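Local coordinates for protein cytochrome P450 (Zobellia galactanivorans, PDB 6G5O) that binds an iron protoporphyrin IX as a member of the cytochrome P450 family of haem proteins, at residues A[37-42]-A[323-328]; A[236-241]-A[354-359]; A[270-275]-A[291-296]. All blocks are in the same frame, centred on the assembly; numbering follows the deposited sequence.

Contact 1: A[37-42]-A[323-328]; sequences DVRKSA and FGFSHH. With HEM (protoporphyrin IX containing Fe), chain C.
A chi1 of -172° sets CG of Phe325 anti to its backbone N and swings the ring out to meet Arg39, whose own chain bends at chi3 to lie over that ring. The meeting joins helix 35-43 of the P450 fold to the loop that leads to Cys330, by the family pattern probably the iron's cysteine ligand. Both the aliphatic part and the guanidinium of the arginine pack on the ring: CG of Arg39 stands over the centre of Phe325, 3.8 Å from the centroid, a CH-pi contact. Further along, the guanidinium lies tilted by 25° to the ring plane, with Phe325 CE1 3.8 Å from Arg39 CZ. The methyl of Ala42 lies near the plane of the ring, at its edge; its CB is 4.2 Å from Phe325 CB and 3.8 Å from Phe325 O. Ser326 is hydrogen-bonded to His43, just beyond the helical segment. On its other flank the loop faces the porphyrin. Gly324 N lies 3.4 Å from HEM CMA, and its positive phi suits a residue without a side chain. The ring of His328 turns its edge to a propionate, ND1 donating to HEM O1D over 2.8 Å at an angle of 166°.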
loop_
_atom_site.group_PDB
_atom_site.type_symbol
_atom_site.label_atom_id
_atom_site.label_comp_id
_atom_site.label_asym_id
_atom_site.label_seq_id
_atom_site.Cartn_x
_atom_site.Cartn_y
_atom_site.Cartn_z
ATOM N N ASP A 37 -12.161 -16.157 -6.071
ATOM C CA ASP A 37 -12.333 -16.549 -4.682
ATOM C C ASP A 37 -11.936 -15.430 -3.731
ATOM O O ASP A 37 -12.526 -15.268 -2.647
ATOM C CB ASP A 37 -11.461 -17.776 -4.335
ATOM C CG ASP A 37 -11.951 -19.073 -5.005
ATOM O OD1 ASP A 37 -13.149 -19.414 -4.876
ATOM O OD2 ASP A 37 -11.111 -19.758 -5.641
ATOM N N VAL A 38 -10.894 -14.694 -4.125
ATOM C CA VAL A 38 -10.454 -13.530 -3.361
ATOM C C VAL A 38 -11.526 -12.447 -3.338
ATOM O O VAL A 38 -11.807 -11.872 -2.303
ATOM C CB VAL A 38 -9.120 -12.990 -3.888
ATOM C CG1 VAL A 38 -8.869 -11.585 -3.385
ATOM C CG2 VAL A 38 -7.982 -13.921 -3.458
ATOM N N ARG A 39 -12.135 -12.189 -4.479
ATOM C CA ARG A 39 -13.260 -11.260 -4.528
ATOM C C ARG A 39 -14.448 -11.752 -3.685
ATOM O O ARG A 39 -14.939 -11.014 -2.864
ATOM C CB ARG A 39 -13.709 -11.004 -5.953
ATOM C CG ARG A 39 -12.814 -10.009 -6.663
ATOM C CD ARG A 39 -12.827 -10.039 -8.187
ATOM N NE ARG A 39 -13.864 -9.283 -8.925
ATOM C CZ ARG A 39 -13.700 -8.127 -9.594
ATOM N NH1 ARG A 39 -14.720 -7.590 -10.239
ATOM N NH2 ARG A 39 -12.546 -7.467 -9.601
ATOM N N LYS A 40 -14.900 -12.975 -3.886
ATOM C CA LYS A 40 -16.099 -13.486 -3.157
ATOM C C LYS A 40 -15.838 -13.453 -1.647
ATOM O O LYS A 40 -16.672 -13.019 -0.901
ATOM C CB LYS A 40 -16.518 -14.908 -3.618
ATOM C CG LYS A 40 -17.219 -14.958 -4.977
ATOM N N SER A 41 -14.646 -13.857 -1.222
ATOM C CA SER A 41 -14.309 -13.874 0.214
ATOM C C SER A 41 -14.129 -12.475 0.819
ATOM O O SER A 41 -14.598 -12.238 1.963
ATOM C CB SER A 41 -13.076 -14.725 0.479
ATOM O OG SER A 41 -13.236 -15.964 -0.158
ATOM N N ALA A 42 -13.499 -11.552 0.067
ATOM C CA ALA A 42 -13.428 -10.140 0.509
ATOM C C ALA A 42 -14.796 -9.499 0.708
ATOM O O ALA A 42 -14.964 -8.663 1.583
ATOM C CB ALA A 42 -12.622 -9.297 -0.478
ATOM N N PHE A 323 -5.526 -2.740 -4.519
ATOM C CA PHE A 323 -6.060 -1.841 -3.493
ATOM C C PHE A 323 -7.243 -2.501 -2.780
ATOM O O PHE A 323 -8.106 -1.816 -2.235
ATOM C CB PHE A 323 -6.540 -0.471 -4.071
ATOM C CG PHE A 323 -5.425 0.422 -4.573
ATOM C CD1 PHE A 323 -4.410 0.835 -3.731
ATOM C CD2 PHE A 323 -5.394 0.867 -5.890
ATOM C CE1 PHE A 323 -3.391 1.644 -4.194
ATOM C CE2 PHE A 323 -4.371 1.699 -6.361
ATOM C CZ PHE A 323 -3.370 2.087 -5.503
ATOM N N GLY A 324 -7.299 -3.809 -2.789
ATOM C CA GLY A 324 -8.364 -4.510 -2.089
ATOM C C GLY A 324 -9.612 -4.626 -2.935
ATOM O O GLY A 324 -9.577 -4.383 -4.146
ATOM N N PHE A 325 -10.693 -5.005 -2.294
ATOM C CA PHE A 325 -11.970 -5.203 -2.964
ATOM C C PHE A 325 -13.084 -5.073 -1.940
ATOM O O PHE A 325 -12.937 -5.512 -0.806
ATOM C CB PHE A 325 -12.060 -6.591 -3.654
ATOM C CG PHE A 325 -13.283 -6.766 -4.533
ATOM C CD1 PHE A 325 -13.432 -6.037 -5.711
ATOM C CD2 PHE A 325 -14.325 -7.636 -4.147
ATOM C CE1 PHE A 325 -14.575 -6.159 -6.503
ATOM C CE2 PHE A 325 -15.475 -7.760 -4.935
ATOM C CZ PHE A 325 -15.597 -7.026 -6.115
ATOM N N SER A 326 -14.174 -4.450 -2.363
ATOM C CA SER A 326 -15.390 -4.265 -1.578
ATOM C C SER A 326 -15.089 -3.416 -0.341
ATOM O O SER A 326 -14.322 -2.423 -0.426
ATOM C CB SER A 326 -16.013 -5.642 -1.250
ATOM O OG SER A 326 -17.255 -5.519 -0.559
ATOM N N HIS A 327 -15.627 -3.806 0.818
ATOM C CA HIS A 327 -15.745 -2.888 1.984
ATOM C C HIS A 327 -14.472 -2.161 2.385
ATOM O O HIS A 327 -14.480 -0.953 2.576
ATOM C CB HIS A 327 -16.311 -3.608 3.214
ATOM C CG HIS A 327 -17.582 -4.346 2.922
ATOM N ND1 HIS A 327 -17.602 -5.687 2.588
ATOM C CD2 HIS A 327 -18.853 -3.905 2.807
ATOM C CE1 HIS A 327 -18.835 -6.044 2.305
ATOM N NE2 HIS A 327 -19.617 -4.986 2.436
ATOM N N HIS A 328 -13.388 -2.889 2.530
ATOM C CA HIS A 328 -12.145 -2.303 3.020
ATOM C C HIS A 328 -11.215 -1.809 1.913
ATOM O O HIS A 328 -10.033 -1.599 2.173
ATOM C CB HIS A 328 -11.444 -3.315 3.915
ATOM C CG HIS A 328 -12.225 -3.646 5.151
ATOM N ND1 HIS A 328 -12.084 -2.931 6.320
ATOM C CD2 HIS A 328 -13.182 -4.579 5.397
ATOM C CE1 HIS A 328 -12.884 -3.440 7.242
ATOM N NE2 HIS A 328 -13.585 -4.419 6.703
HETATM C CHA HEM C . -6.564 -0.767 2.905
HETATM C CHB HEM C . -3.174 -1.571 -0.441
HETATM C CHC HEM C . -1.444 2.878 0.196
HETATM C CHD HEM C . -4.389 3.454 3.926
HETATM C C1A HEM C . -5.801 -1.355 1.921
HETATM C C2A HEM C . -6.009 -2.666 1.401
HETATM C C3A HEM C . -5.077 -2.861 0.480
HETATM C C4A HEM C . -4.254 -1.715 0.401
HETATM C CMA HEM C . -4.955 -4.110 -0.330
HETATM C CAA HEM C . -7.104 -3.675 1.744
HETATM C CBA HEM C . -6.807 -4.319 3.089
HETATM C CGA HEM C . -7.922 -5.249 3.510
HETATM O O1A HEM C . -8.053 -5.517 4.701
HETATM O O2A HEM C . -8.733 -5.749 2.708
HETATM C C1B HEM C . -2.413 -0.425 -0.555
HETATM C C2B HEM C . -1.443 -0.276 -1.567
HETATM C C3B HEM C . -0.915 0.983 -1.394
HETATM C C4B HEM C . -1.654 1.572 -0.233
HETATM C CMB HEM C . -1.039 -1.311 -2.572
HETATM C CAB HEM C . 0.083 1.756 -2.130
HETATM C CBB HEM C . 0.594 1.436 -3.302
HETATM C C1C HEM C . -2.090 3.445 1.264
HETATM C C2C HEM C . -1.763 4.669 1.843
HETATM C C3C HEM C . -2.564 4.817 2.948
HETATM C C4C HEM C . -3.394 3.668 2.997
HETATM C CMC HEM C . -0.742 5.650 1.357
HETATM C CAC HEM C . -2.634 5.954 3.876
HETATM C CBC HEM C . -1.909 7.068 3.855
HETATM C C1D HEM C . -5.257 2.351 3.889
HETATM C C2D HEM C . -6.390 2.223 4.823
HETATM C C3D HEM C . -7.018 1.069 4.541
HETATM C C4D HEM C . -6.226 0.465 3.463
HETATM C CMD HEM C . -6.771 3.246 5.838
HETATM C CAD HEM C . -8.246 0.511 5.235
HETATM C CBD HEM C . -9.583 0.760 4.517
HETATM C CGD HEM C . -10.759 0.214 5.351
HETATM O O1D HEM C . -10.553 -0.589 6.327
HETATM O O2D HEM C . -11.973 0.537 5.109
HETATM N NA HEM C . -4.681 -0.798 1.325
HETATM N NB HEM C . -2.497 0.666 0.207
HETATM N NC HEM C . -3.054 2.825 1.975
HETATM N ND HEM C . -5.222 1.283 3.107
HETATM FE FE HEM C . -3.943 0.976 1.719
HETATM O O HOH W 1 -2.444 -0.120 2.989
#

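Contact 2: A[236-241]-A[354-359]; sequences LAEHPE and FEILDY
Both carboxylate oxygens of Glu238, whose CG rests 4.1 Å from Ile356 CD1, are taken up by the N-terminal tail of the chain: OE1 is hydrogen-bonded to Ser4 OG, and OE2 forms a weak bond with the backbone N of Lys3. With its polar end occupied there, the side chain offers its aliphatic stem to the strand, and it crosses Ile356 at about a right angle. The rest of the interface is mainly apolar. Ala237 is its centre, its CB only 3.5 Å from Phe354 CB and 4.0 Å from Ile356 CG1, so that one small methyl bears on two alternate residues of the strand while Glu355 between them points the other way. With chi1 near -48°, CG of Phe354 is anti to the carbonyl carbon, and the ring is carried obliquely along the last helical turn. There CE1 comes within 4.1 Å of Leu236 CB, and CD1 lies 3.9 Å from Leu236 O. Phe354 also meets Phe382 of the partner strand edge-to-face, and Leu236 continues inward onto Leu344 and Leu347 of helix 333-350. The pattern is that of a helix end laid on one face of a beta hairpin: in this P450 the C-terminal end of helix 223-238 packs against the antiparallel strands 351-366 and 369-384.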
loop_
_atom_site.group_PDB
_atom_site.type_symbol
_atom_site.label_atom_id
_atom_site.label_comp_id
_atom_site.label_asym_id
_atom_site.label_seq_id
_atom_site.Cartn_x
_atom_site.Cartn_y
_atom_site.Cartn_z
ATOM N N LEU A 236 11.187 1.284 -15.262
ATOM C CA LEU A 236 11.412 2.257 -16.311
ATOM C C LEU A 236 12.878 2.245 -16.736
ATOM O O LEU A 236 13.194 2.641 -17.853
ATOM C CB LEU A 236 11.003 3.662 -15.864
ATOM C CG LEU A 236 9.505 3.953 -15.816
ATOM C CD1 LEU A 236 9.251 5.301 -15.175
ATOM C CD2 LEU A 236 8.859 3.908 -17.194
ATOM N N ALA A 237 13.757 1.815 -15.836
ATOM C CA ALA A 237 15.181 1.756 -16.109
ATOM C C ALA A 237 15.527 0.696 -17.147
ATOM O O ALA A 237 16.468 0.879 -17.919
ATOM C CB ALA A 237 15.947 1.477 -14.828
ATOM N N GLU A 238 14.780 -0.407 -17.135
ATOM C CA GLU A 238 14.977 -1.507 -18.057
ATOM C C GLU A 238 14.008 -1.501 -19.245
ATOM O O GLU A 238 14.078 -2.402 -20.073
ATOM C CB GLU A 238 14.830 -2.816 -17.308
ATOM C CG GLU A 238 15.984 -3.056 -16.365
ATOM C CD GLU A 238 15.897 -4.390 -15.618
ATOM O OE1 GLU A 238 14.784 -4.763 -15.182
ATOM O OE2 GLU A 238 16.938 -5.056 -15.427
ATOM N N HIS A 239 13.114 -0.515 -19.315
ATOM C CA HIS A 239 12.144 -0.388 -20.410
ATOM C C HIS A 239 12.098 1.028 -20.964
ATOM O O HIS A 239 11.103 1.754 -20.746
ATOM C CB HIS A 239 10.748 -0.791 -19.959
ATOM C CG HIS A 239 10.631 -2.231 -19.579
ATOM N ND1 HIS A 239 11.079 -2.729 -18.373
ATOM C CD2 HIS A 239 10.118 -3.282 -20.249
ATOM C CE1 HIS A 239 10.857 -4.030 -18.325
ATOM N NE2 HIS A 239 10.287 -4.391 -19.457
ATOM N N PRO A 240 13.161 1.437 -21.704
ATOM C CA PRO A 240 13.204 2.754 -22.372
ATOM C C PRO A 240 11.982 3.046 -23.256
ATOM O O PRO A 240 11.539 4.199 -23.337
ATOM C CB PRO A 240 14.472 2.685 -23.259
ATOM C CG PRO A 240 15.264 1.548 -22.747
ATOM C CD PRO A 240 14.368 0.636 -21.959
ATOM N N GLU A 241 11.472 2.019 -23.938
ATOM C CA GLU A 241 10.290 2.183 -24.798
ATOM C C GLU A 241 9.052 2.670 -23.978
ATOM O O GLU A 241 8.269 3.519 -24.464
ATOM C CB GLU A 241 9.994 0.880 -25.581
ATOM N N PHE A 354 18.099 5.429 -17.470
ATOM C CA PHE A 354 18.630 5.049 -16.161
ATOM C C PHE A 354 19.604 3.876 -16.317
ATOM O O PHE A 354 19.613 3.203 -17.350
ATOM C CB PHE A 354 17.513 4.531 -15.236
ATOM C CG PHE A 354 16.277 5.390 -15.167
ATOM C CD1 PHE A 354 15.407 5.471 -16.231
ATOM C CD2 PHE A 354 15.953 6.054 -13.988
ATOM C CE1 PHE A 354 14.237 6.218 -16.136
ATOM C CE2 PHE A 354 14.794 6.811 -13.888
ATOM C CZ PHE A 354 13.929 6.896 -14.963
ATOM N N GLU A 355 20.394 3.601 -15.282
ATOM C CA GLU A 355 21.143 2.357 -15.198
ATOM C C GLU A 355 21.110 1.889 -13.770
ATOM O O GLU A 355 21.438 2.638 -12.862
ATOM C CB GLU A 355 22.623 2.538 -15.584
ATOM C CG GLU A 355 22.896 3.405 -16.808
ATOM C CD GLU A 355 24.389 3.646 -17.020
ATOM O OE1 GLU A 355 25.198 2.724 -16.712
ATOM O OE2 GLU A 355 24.750 4.764 -17.465
ATOM N N ILE A 356 20.780 0.627 -13.579
ATOM C CA ILE A 356 20.825 0.002 -12.282
ATOM C C ILE A 356 22.230 -0.494 -12.004
ATOM O O ILE A 356 22.735 -1.333 -12.737
ATOM C CB ILE A 356 19.837 -1.171 -12.220
ATOM C CG1 ILE A 356 18.403 -0.644 -12.420
ATOM C CG2 ILE A 356 19.956 -1.898 -10.907
ATOM C CD1 ILE A 356 17.375 -1.725 -12.736
ATOM N N LEU A 357 22.834 -0.012 -10.915
ATOM C CA LEU A 357 24.244 -0.257 -10.607
ATOM C C LEU A 357 24.505 -1.375 -9.595
ATOM O O LEU A 357 25.553 -2.006 -9.680
ATOM C CB LEU A 357 24.921 1.031 -10.133
ATOM C CG LEU A 357 24.979 2.235 -11.091
ATOM C CD1 LEU A 357 25.882 3.337 -10.532
ATOM C CD2 LEU A 357 25.464 1.859 -12.487
ATOM N N ASP A 358 23.582 -1.641 -8.676
ATOM C CA ASP A 358 23.771 -2.645 -7.638
ATOM C C ASP A 358 22.533 -2.701 -6.791
ATOM O O ASP A 358 21.957 -1.669 -6.504
ATOM C CB ASP A 358 24.925 -2.283 -6.703
ATOM C CG ASP A 358 25.569 -3.508 -6.128
ATOM O OD1 ASP A 358 24.826 -4.321 -5.543
ATOM O OD2 ASP A 358 26.799 -3.695 -6.306
ATOM N N TYR A 359 22.160 -3.877 -6.311
ATOM C CA TYR A 359 20.904 -3.999 -5.595
ATOM C C TYR A 359 20.878 -5.182 -4.680
ATOM O O TYR A 359 21.703 -6.050 -4.806
ATOM C CB TYR A 359 19.766 -4.131 -6.608
ATOM C CG TYR A 359 19.775 -5.393 -7.457
ATOM C CD1 TYR A 359 20.482 -5.434 -8.651
ATOM C CD2 TYR A 359 19.058 -6.524 -7.067
ATOM C CE1 TYR A 359 20.452 -6.559 -9.458
ATOM C CE2 TYR A 359 19.027 -7.657 -7.848
ATOM C CZ TYR A 359 19.728 -7.671 -9.045
ATOM O OH TYR A 359 19.693 -8.800 -9.828
#

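Contact 3: A[270-275]-A[291-296]; sequences MGRVVT and ISLCWA. With HEM (protoporphyrin IX containing Fe), chain C.
A leucine methyl covers one face of a cation: CD1 of Leu293 sits over the centre of the Arg272 guanidinium, 3.5 Å from CZ, while that group spends its N-H bonds in its own plane on the haem. NH2 donates to HEM O2A over 2.9 Å, nearly straight at 172°, and NH1 reaches HEM O1A at 3.1 Å, so both oxygens of one propionate are gripped. A further bond runs from NH1 to Gly271 O, also 3.1 Å, although the nitrogen stands above that carbonyl's plane. The bend at chi2, -77°, lifts the guanidinium off the strand and leans it toward Met270, bringing NH1 near Gly271 O.

Beneath lies an antiparallel pair within the mixed sheet of the P450 fold. Met270 with Leu293 and Arg272 with Ile291 are hydrogen-bonded pairs, Leu293 N to Met270 O being 2.9 Å. Between them Gly271 and Ser292 form a non-hydrogen-bonded pair, their CA atoms only 4.1 Å apart. Ile291, with chi1 at 61°, holds CG1 between backbone N and carbonyl carbon, which leaves CG2 to meet Val274 CG2 at 3.7 Å.

Trp295, at the start of the following helix, is sandwiched: HEM CMA lies over one face, 3.6 Å from NE1, and Leu293 O over the other. Met270 CB comes up obliquely beside NE1, which is buried with no hydrogen-bond partner in the model. Three hydrogen bonds on one guanidinium fix its rotation, and its positive charge probably stabilises the propionate in its ionised form in these buried surroundings.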
loop_
_atom_site.group_PDB
_atom_site.type_symbol
_atom_site.label_atom_id
_atom_site.label_comp_id
_atom_site.label_asym_id
_atom_site.label_seq_id
_atom_site.Cartn_x
_atom_site.Cartn_y
_atom_site.Cartn_z
ATOM N N MET A 270 -3.617 -10.073 2.953
ATOM C CA MET A 270 -4.165 -9.634 4.204
ATOM C C MET A 270 -5.071 -10.714 4.765
ATOM O O MET A 270 -5.833 -11.343 4.036
ATOM C CB MET A 270 -4.959 -8.330 4.029
ATOM C CG MET A 270 -5.356 -7.690 5.368
ATOM S SD MET A 270 -3.958 -7.400 6.500
ATOM C CE MET A 270 -3.007 -6.179 5.572
ATOM N N GLY A 271 -5.011 -10.921 6.068
ATOM C CA GLY A 271 -5.813 -11.960 6.655
ATOM C C GLY A 271 -7.241 -11.582 6.911
ATOM O O GLY A 271 -7.600 -10.400 6.896
ATOM N N ARG A 272 -8.042 -12.619 7.171
ATOM C CA ARG A 272 -9.355 -12.527 7.784
ATOM C C ARG A 272 -9.477 -13.701 8.797
ATOM O O ARG A 272 -8.724 -14.685 8.729
ATOM C CB ARG A 272 -10.438 -12.674 6.734
ATOM C CG ARG A 272 -10.449 -11.627 5.637
ATOM C CD ARG A 272 -11.039 -10.321 6.137
ATOM N NE ARG A 272 -11.317 -9.333 5.081
ATOM C CZ ARG A 272 -10.434 -8.435 4.628
ATOM N NH1 ARG A 272 -9.171 -8.409 5.064
ATOM N NH2 ARG A 272 -10.820 -7.562 3.701
ATOM N N VAL A 273 -10.437 -13.611 9.705
ATOM C CA VAL A 273 -10.714 -14.690 10.656
ATOM C C VAL A 273 -12.011 -15.386 10.253
ATOM O O VAL A 273 -13.043 -14.733 10.047
ATOM C CB VAL A 273 -10.795 -14.132 12.098
ATOM C CG1 VAL A 273 -11.568 -15.070 13.042
ATOM C CG2 VAL A 273 -9.386 -13.843 12.601
ATOM N N VAL A 274 -11.953 -16.707 10.141
ATOM C CA VAL A 274 -13.128 -17.515 9.730
ATOM C C VAL A 274 -14.093 -17.667 10.927
ATOM O O VAL A 274 -13.661 -17.951 12.026
ATOM C CB VAL A 274 -12.690 -18.916 9.226
ATOM C CG1 VAL A 274 -13.894 -19.694 8.722
ATOM C CG2 VAL A 274 -11.634 -18.806 8.133
ATOM N N THR A 275 -15.378 -17.429 10.726
ATOM C CA THR A 275 -16.290 -17.349 11.857
ATOM C C THR A 275 -17.141 -18.598 11.997
ATOM O O THR A 275 -17.925 -18.711 12.936
ATOM C CB THR A 275 -17.251 -16.135 11.737
ATOM O OG1 THR A 275 -18.069 -16.264 10.570
ATOM C CG2 THR A 275 -16.469 -14.794 11.689
ATOM N N ILE A 291 -7.767 -17.129 7.152
ATOM C CA ILE A 291 -7.449 -17.225 5.726
ATOM C C ILE A 291 -6.693 -15.976 5.355
ATOM O O ILE A 291 -6.609 -15.058 6.170
ATOM C CB ILE A 291 -8.681 -17.422 4.830
ATOM C CG1 ILE A 291 -9.676 -16.272 4.939
ATOM C CG2 ILE A 291 -9.381 -18.713 5.160
ATOM C CD1 ILE A 291 -9.559 -15.293 3.804
ATOM N N SER A 292 -6.088 -15.968 4.171
ATOM C CA SER A 292 -5.528 -14.751 3.623
ATOM C C SER A 292 -6.102 -14.492 2.217
ATOM O O SER A 292 -6.393 -15.413 1.466
ATOM C CB SER A 292 -4.001 -14.739 3.645
ATOM O OG SER A 292 -3.392 -15.204 2.459
ATOM N N LEU A 293 -6.319 -13.218 1.922
ATOM C CA LEU A 293 -6.695 -12.744 0.602
ATOM C C LEU A 293 -5.394 -12.351 -0.075
ATOM O O LEU A 293 -4.818 -11.341 0.263
ATOM C CB LEU A 293 -7.620 -11.567 0.749
ATOM C CG LEU A 293 -8.848 -11.825 1.615
ATOM C CD1 LEU A 293 -9.680 -10.597 1.931
ATOM C CD2 LEU A 293 -9.718 -12.846 0.928
ATOM N N CYS A 294 -4.870 -13.202 -0.949
ATOM C CA CYS A 294 -3.558 -12.948 -1.497
ATOM C C CYS A 294 -3.746 -12.146 -2.795
ATOM O O CYS A 294 -3.840 -12.707 -3.889
ATOM C CB CYS A 294 -2.790 -14.259 -1.696
ATOM S SG CYS A 294 -1.130 -14.047 -2.355
ATOM N N TRP A 295 -3.765 -10.833 -2.640
ATOM C CA TRP A 295 -3.946 -9.893 -3.740
ATOM C C TRP A 295 -2.893 -10.118 -4.831
ATOM O O TRP A 295 -3.189 -10.035 -6.026
ATOM C CB TRP A 295 -3.884 -8.431 -3.213
ATOM C CG TRP A 295 -4.586 -8.166 -1.883
ATOM C CD1 TRP A 295 -3.982 -7.887 -0.686
ATOM C CD2 TRP A 295 -5.998 -8.146 -1.629
ATOM N NE1 TRP A 295 -4.945 -7.699 0.311
ATOM C CE2 TRP A 295 -6.179 -7.851 -0.246
ATOM C CE3 TRP A 295 -7.123 -8.341 -2.424
ATOM C CZ2 TRP A 295 -7.432 -7.759 0.348
ATOM C CZ3 TRP A 295 -8.400 -8.249 -1.836
ATOM C CH2 TRP A 295 -8.548 -7.968 -0.452
ATOM N N ALA A 296 -1.659 -10.409 -4.443
ATOM C CA ALA A 296 -0.578 -10.569 -5.429
ATOM C C ALA A 296 -0.789 -11.781 -6.370
ATOM O O ALA A 296 -0.518 -11.680 -7.551
ATOM C CB ALA A 296 0.765 -10.659 -4.756
HETATM C CHA HEM C . -6.564 -0.767 2.905
HETATM C CHB HEM C . -3.174 -1.571 -0.441
HETATM C CHC HEM C . -1.444 2.878 0.196
HETATM C CHD HEM C . -4.389 3.454 3.926
HETATM C C1A HEM C . -5.801 -1.355 1.921
HETATM C C2A HEM C . -6.009 -2.666 1.401
HETATM C C3A HEM C . -5.077 -2.861 0.480
HETATM C C4A HEM C . -4.254 -1.715 0.401
HETATM C CMA HEM C . -4.955 -4.110 -0.330
HETATM C CAA HEM C . -7.104 -3.675 1.744
HETATM C CBA HEM C . -6.807 -4.319 3.089
HETATM C CGA HEM C . -7.922 -5.249 3.510
HETATM O O1A HEM C . -8.053 -5.517 4.701
HETATM O O2A HEM C . -8.733 -5.749 2.708
HETATM C C1B HEM C . -2.413 -0.425 -0.555
HETATM C C2B HEM C . -1.443 -0.276 -1.567
HETATM C C3B HEM C . -0.915 0.983 -1.394
HETATM C C4B HEM C . -1.654 1.572 -0.233
HETATM C CMB HEM C . -1.039 -1.311 -2.572
HETATM C CAB HEM C . 0.083 1.756 -2.130
HETATM C CBB HEM C . 0.594 1.436 -3.302
HETATM C C1C HEM C . -2.090 3.445 1.264
HETATM C C2C HEM C . -1.763 4.669 1.843
HETATM C C3C HEM C . -2.564 4.817 2.948
HETATM C C4C HEM C . -3.394 3.668 2.997
HETATM C CMC HEM C . -0.742 5.650 1.357
HETATM C CAC HEM C . -2.634 5.954 3.876
HETATM C CBC HEM C . -1.909 7.068 3.855
HETATM C C1D HEM C . -5.257 2.351 3.889
HETATM C C2D HEM C . -6.390 2.223 4.823
HETATM C C3D HEM C . -7.018 1.069 4.541
HETATM C C4D HEM C . -6.226 0.465 3.463
HETATM C CMD HEM C . -6.771 3.246 5.838
HETATM C CAD HEM C . -8.246 0.511 5.235
HETATM C CBD HEM C . -9.583 0.760 4.517
HETATM C CGD HEM C . -10.759 0.214 5.351
HETATM O O1D HEM C . -10.553 -0.589 6.327
HETATM O O2D HEM C . -11.973 0.537 5.109
HETATM N NA HEM C . -4.681 -0.798 1.325
HETATM N NB HEM C . -2.497 0.666 0.207
HETATM N NC HEM C . -3.054 2.825 1.975
HETATM N ND HEM C . -5.222 1.283 3.107
HETATM FE FE HEM C . -3.943 0.976 1.719
HETATM O O HOH W 1 -2.444 -0.120 2.989
#

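Contacts 1 and 3 are neighbours, with centres about 9 Å apart, and they meet directly where Val38 CG1 packs 3.7 Å from Trp295 CZ3. Both touch the haem, each hydrogen-bonding a different propionate, so helix 35-43, the mixed sheet and loop 323-328 converge at one side of the cofactor. Contact 2 stands apart, its centre about 34 Å from either, where the three-stranded antiparallel sheet receives a helix end. Along the chain the segments run 37-42, 236-241, 270-275, 291-296, 323-328 and 354-359: contacts 1 and 2 interleave, and contact 3 is local within the span of both. Haem-side segments from early and late in the sequence thus come together, while contact 2 ties a helix to the C-terminal sheet.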